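Local coordinates for metallo-beta-lactamase family protein (Thermus thermophilus, PDB 2ZO4) that probably acts as a zinc-dependent hydrolase of the metallo-beta-lactamase superfamily, though its natural substrate is not established, at residues 20-25 with 231-236. Numbering follows the deposited sequence.
With ZN (zinc ion), chain C.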
ATOM      1  N   LYS A  20      -7.732 -10.926  -1.427  1.00 21.96           N
ATOM      2  CA  LYS A  20      -8.869 -11.402  -2.246  1.00 21.47           C
ATOM      3  C   LYS A  20      -9.637 -10.333  -3.022  1.00 20.76           C
ATOM      4  O   LYS A  20     -10.095 -10.586  -4.143  1.00 20.82           O
ATOM      5  CB  LYS A  20      -9.834 -12.274  -1.427  1.00 21.83           C
ATOM      6  CG  LYS A  20      -9.273 -13.646  -1.017  1.00 23.02           C
ATOM      7  CD  LYS A  20      -9.209 -14.632  -2.188  1.00 25.24           C
ATOM      8  CE  LYS A  20     -10.598 -15.123  -2.619  1.00 26.57           C
ATOM      9  NZ  LYS A  20     -10.543 -15.859  -3.921  1.00 27.24           N
ATOM     10  N   THR A  21      -9.783  -9.151  -2.424  1.00 19.69           N
ATOM     11  CA  THR A  21     -10.557  -8.064  -3.017  1.00 18.55           C
ATOM     12  C   THR A  21      -9.905  -6.712  -2.741  1.00 17.53           C
ATOM     13  O   THR A  21      -9.544  -6.403  -1.603  1.00 17.41           O
ATOM     14  CB  THR A  21     -12.018  -8.049  -2.490  1.00 18.68           C
ATOM     15  OG1 THR A  21     -12.584  -9.359  -2.606  1.00 19.66           O
ATOM     16  CG2 THR A  21     -12.882  -7.063  -3.276  1.00 18.54           C
ATOM     17  N   VAL A  22      -9.759  -5.916  -3.797  1.00 16.42           N
ATOM     18  CA  VAL A  22      -9.294  -4.541  -3.671  1.00 15.25           C
ATOM     19  C   VAL A  22     -10.467  -3.582  -3.878  1.00 14.49           C
ATOM     20  O   VAL A  22     -11.354  -3.845  -4.695  1.00 14.33           O
ATOM     21  CB  VAL A  22      -8.110  -4.232  -4.638  1.00 15.28           C
ATOM     22  CG1 VAL A  22      -8.562  -4.219  -6.111  1.00 14.95           C
ATOM     23  CG2 VAL A  22      -7.417  -2.919  -4.257  1.00 15.12           C
ATOM     24  N   ASN A  23     -10.471  -2.493  -3.112  1.00 13.53           N
ATOM     25  CA  ASN A  23     -11.471  -1.436  -3.245  1.00 12.55           C
ATOM     26  C   ASN A  23     -10.950  -0.259  -4.060  1.00 12.34           C
ATOM     27  O   ASN A  23     -10.012   0.437  -3.644  1.00 12.03           O
ATOM     28  CB  ASN A  23     -11.918  -0.936  -1.868  1.00 12.28           C
ATOM     29  CG  ASN A  23     -12.605  -2.003  -1.049  1.00 11.72           C
ATOM     30  OD1 ASN A  23     -13.316  -2.851  -1.587  1.00 11.66           O
ATOM     31  ND2 ASN A  23     -12.394  -1.970   0.262  1.00  9.91           N
ATOM     32  N   LEU A  24     -11.561  -0.052  -5.220  1.00 11.89           N
ATOM     33  CA  LEU A  24     -11.301   1.120  -6.044  1.00 11.69           C
ATOM     34  C   LEU A  24     -12.422   2.125  -5.823  1.00 11.66           C
ATOM     35  O   LEU A  24     -13.516   1.758  -5.377  1.00 11.37           O
ATOM     36  CB  LEU A  24     -11.233   0.740  -7.525  1.00 11.65           C
ATOM     37  CG  LEU A  24     -10.469  -0.516  -7.960  1.00 11.58           C
ATOM     38  CD1 LEU A  24     -10.421  -0.575  -9.477  1.00 11.88           C
ATOM     39  CD2 LEU A  24      -9.062  -0.558  -7.372  1.00 12.35           C
ATOM     40  N   TYR A  25     -12.149   3.389  -6.127  1.00 11.62           N
ATOM     41  CA  TYR A  25     -13.136   4.449  -5.939  1.00 11.76           C
ATOM     42  C   TYR A  25     -13.275   5.301  -7.195  1.00 12.16           C
ATOM     43  O   TYR A  25     -12.299   5.878  -7.679  1.00 12.22           O
ATOM     44  CB  TYR A  25     -12.805   5.279  -4.684  1.00 11.40           C
ATOM     45  CG  TYR A  25     -12.838   4.419  -3.439  1.00 10.62           C
ATOM     46  CD1 TYR A  25     -14.036   4.182  -2.768  1.00  9.84           C
ATOM     47  CD2 TYR A  25     -11.682   3.794  -2.967  1.00 10.46           C
ATOM     48  CE1 TYR A  25     -14.082   3.363  -1.646  1.00  9.01           C
ATOM     49  CE2 TYR A  25     -11.720   2.970  -1.844  1.00  9.99           C
ATOM     50  CZ  TYR A  25     -12.927   2.762  -1.192  1.00  9.89           C
ATOM     51  OH  TYR A  25     -12.976   1.952  -0.082  1.00 10.12           O
ATOM     52  N   ALA A 231     -11.128   2.430   2.714  1.00 11.48           N
ATOM     53  CA  ALA A 231      -9.771   1.950   2.511  1.00 11.43           C
ATOM     54  C   ALA A 231      -9.653   1.036   1.293  1.00 11.50           C
ATOM     55  O   ALA A 231     -10.640   0.781   0.597  1.00 11.28           O
ATOM     56  CB  ALA A 231      -9.280   1.246   3.769  1.00 11.43           C
ATOM     57  N   GLY A 232      -8.437   0.554   1.043  1.00 11.61           N
ATOM     58  CA  GLY A 232      -8.143  -0.277  -0.123  1.00 12.36           C
ATOM     59  C   GLY A 232      -8.663  -1.698  -0.013  1.00 12.68           C
ATOM     60  O   GLY A 232      -8.824  -2.380  -1.024  1.00 12.88           O
ATOM     61  N   HIS A 233      -8.919  -2.145   1.214  1.00 12.90           N
ATOM     62  CA  HIS A 233      -9.462  -3.481   1.458  1.00 13.47           C
ATOM     63  C   HIS A 233     -10.457  -3.460   2.608  1.00 13.86           C
ATOM     64  O   HIS A 233     -10.418  -2.562   3.452  1.00 13.82           O
ATOM     65  CB  HIS A 233      -8.339  -4.483   1.747  1.00 13.37           C
ATOM     66  CG  HIS A 233      -7.262  -4.498   0.709  1.00 13.35           C
ATOM     67  ND1 HIS A 233      -7.382  -5.186  -0.478  1.00 13.54           N
ATOM     68  CD2 HIS A 233      -6.050  -3.896   0.675  1.00 13.37           C
ATOM     69  CE1 HIS A 233      -6.288  -5.015  -1.196  1.00 13.81           C
ATOM     70  NE2 HIS A 233      -5.464  -4.235  -0.520  1.00 13.76           N
ATOM     71  N   PHE A 234     -11.343  -4.455   2.624  1.00 14.62           N
ATOM     72  CA  PHE A 234     -12.351  -4.648   3.686  1.00 15.25           C
ATOM     73  C   PHE A 234     -13.423  -3.553   3.744  1.00 15.29           C
ATOM     74  O   PHE A 234     -13.580  -2.774   2.800  1.00 15.57           O
ATOM     75  CB  PHE A 234     -11.690  -4.851   5.061  1.00 15.63           C
ATOM     76  CG  PHE A 234     -10.696  -5.978   5.103  1.00 16.43           C
ATOM     77  CD1 PHE A 234     -11.118  -7.291   5.275  1.00 17.51           C
ATOM     78  CD2 PHE A 234      -9.336  -5.724   4.984  1.00 16.89           C
ATOM     79  CE1 PHE A 234     -10.195  -8.337   5.320  1.00 18.25           C
ATOM     80  CE2 PHE A 234      -8.406  -6.759   5.019  1.00 17.66           C
ATOM     81  CZ  PHE A 234      -8.835  -8.070   5.188  1.00 17.32           C
ATOM     82  N   GLY A 235     -14.158  -3.507   4.852  1.00 15.20           N
ATOM     83  CA  GLY A 235     -15.285  -2.589   5.002  1.00 15.10           C
ATOM     84  C   GLY A 235     -14.887  -1.180   5.405  1.00 15.12           C
ATOM     85  O   GLY A 235     -13.706  -0.915   5.662  1.00 14.97           O
ATOM     86  N   PRO A 236     -15.874  -0.263   5.455  1.00 15.12           N
ATOM     87  CA  PRO A 236     -15.658   1.138   5.840  1.00 15.15           C
ATOM     88  C   PRO A 236     -15.205   1.270   7.295  1.00 15.15           C
ATOM     89  O   PRO A 236     -15.505   0.397   8.119  1.00 15.29           O
ATOM     90  CB  PRO A 236     -17.041   1.778   5.663  1.00 15.33           C
ATOM     91  CG  PRO A 236     -17.835   0.813   4.832  1.00 15.28           C
ATOM     92  CD  PRO A 236     -17.286  -0.537   5.135  1.00 15.14           C
TER
HETATM   93 ZN    ZN C 319      -3.824  -3.144  -1.254  1.00 14.23          ZN
HETATM   94  O   HOH W   1     -10.992  -6.595   0.911  1.00 20.32           O
HETATM   95  O   HOH W   2      -1.901  -3.617  -1.369  1.00  8.02           O
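The carbonyl oxygen of T21 takes a nearly straight bond from the imidazole of H233, T21 O to H233 ND1 2.7 Å, and sits at the ring edge, close to its plane. H233 NE2, across the ring, binds a zinc ion at 2.1 Å, so T21 is a second-shell residue that fixes the ring's rotation and probably polarises it toward the metal; D74, H75, D190 and a water complete the site. A further water links T21 O to F234 N. V22 lays CG2 obliquely against CE1 of H233, 3.9 Å away. Here the two sheets of the metallo-beta-lactamase alpha-beta/beta-alpha sandwich meet: strand 21-29 of one abuts the loop leaving strand 228-231 of the other, which carries the metal ligand. N23 makes three bonds to segment 231-236. N23 N reaches G232 O (2.7 Å), and with CG anti to the carbonyl carbon (chi1 -63°) the side chain drops N23 ND2 between two carbonyls, F234 O at 2.9 Å, met on a lone pair, and A231 O at 3.3 Å, approached from above the carbonyl plane. Y25 brings its hydroxyl to the same A231 oxygen, OH to O 2.7 Å, giving this buried acceptor a second donor.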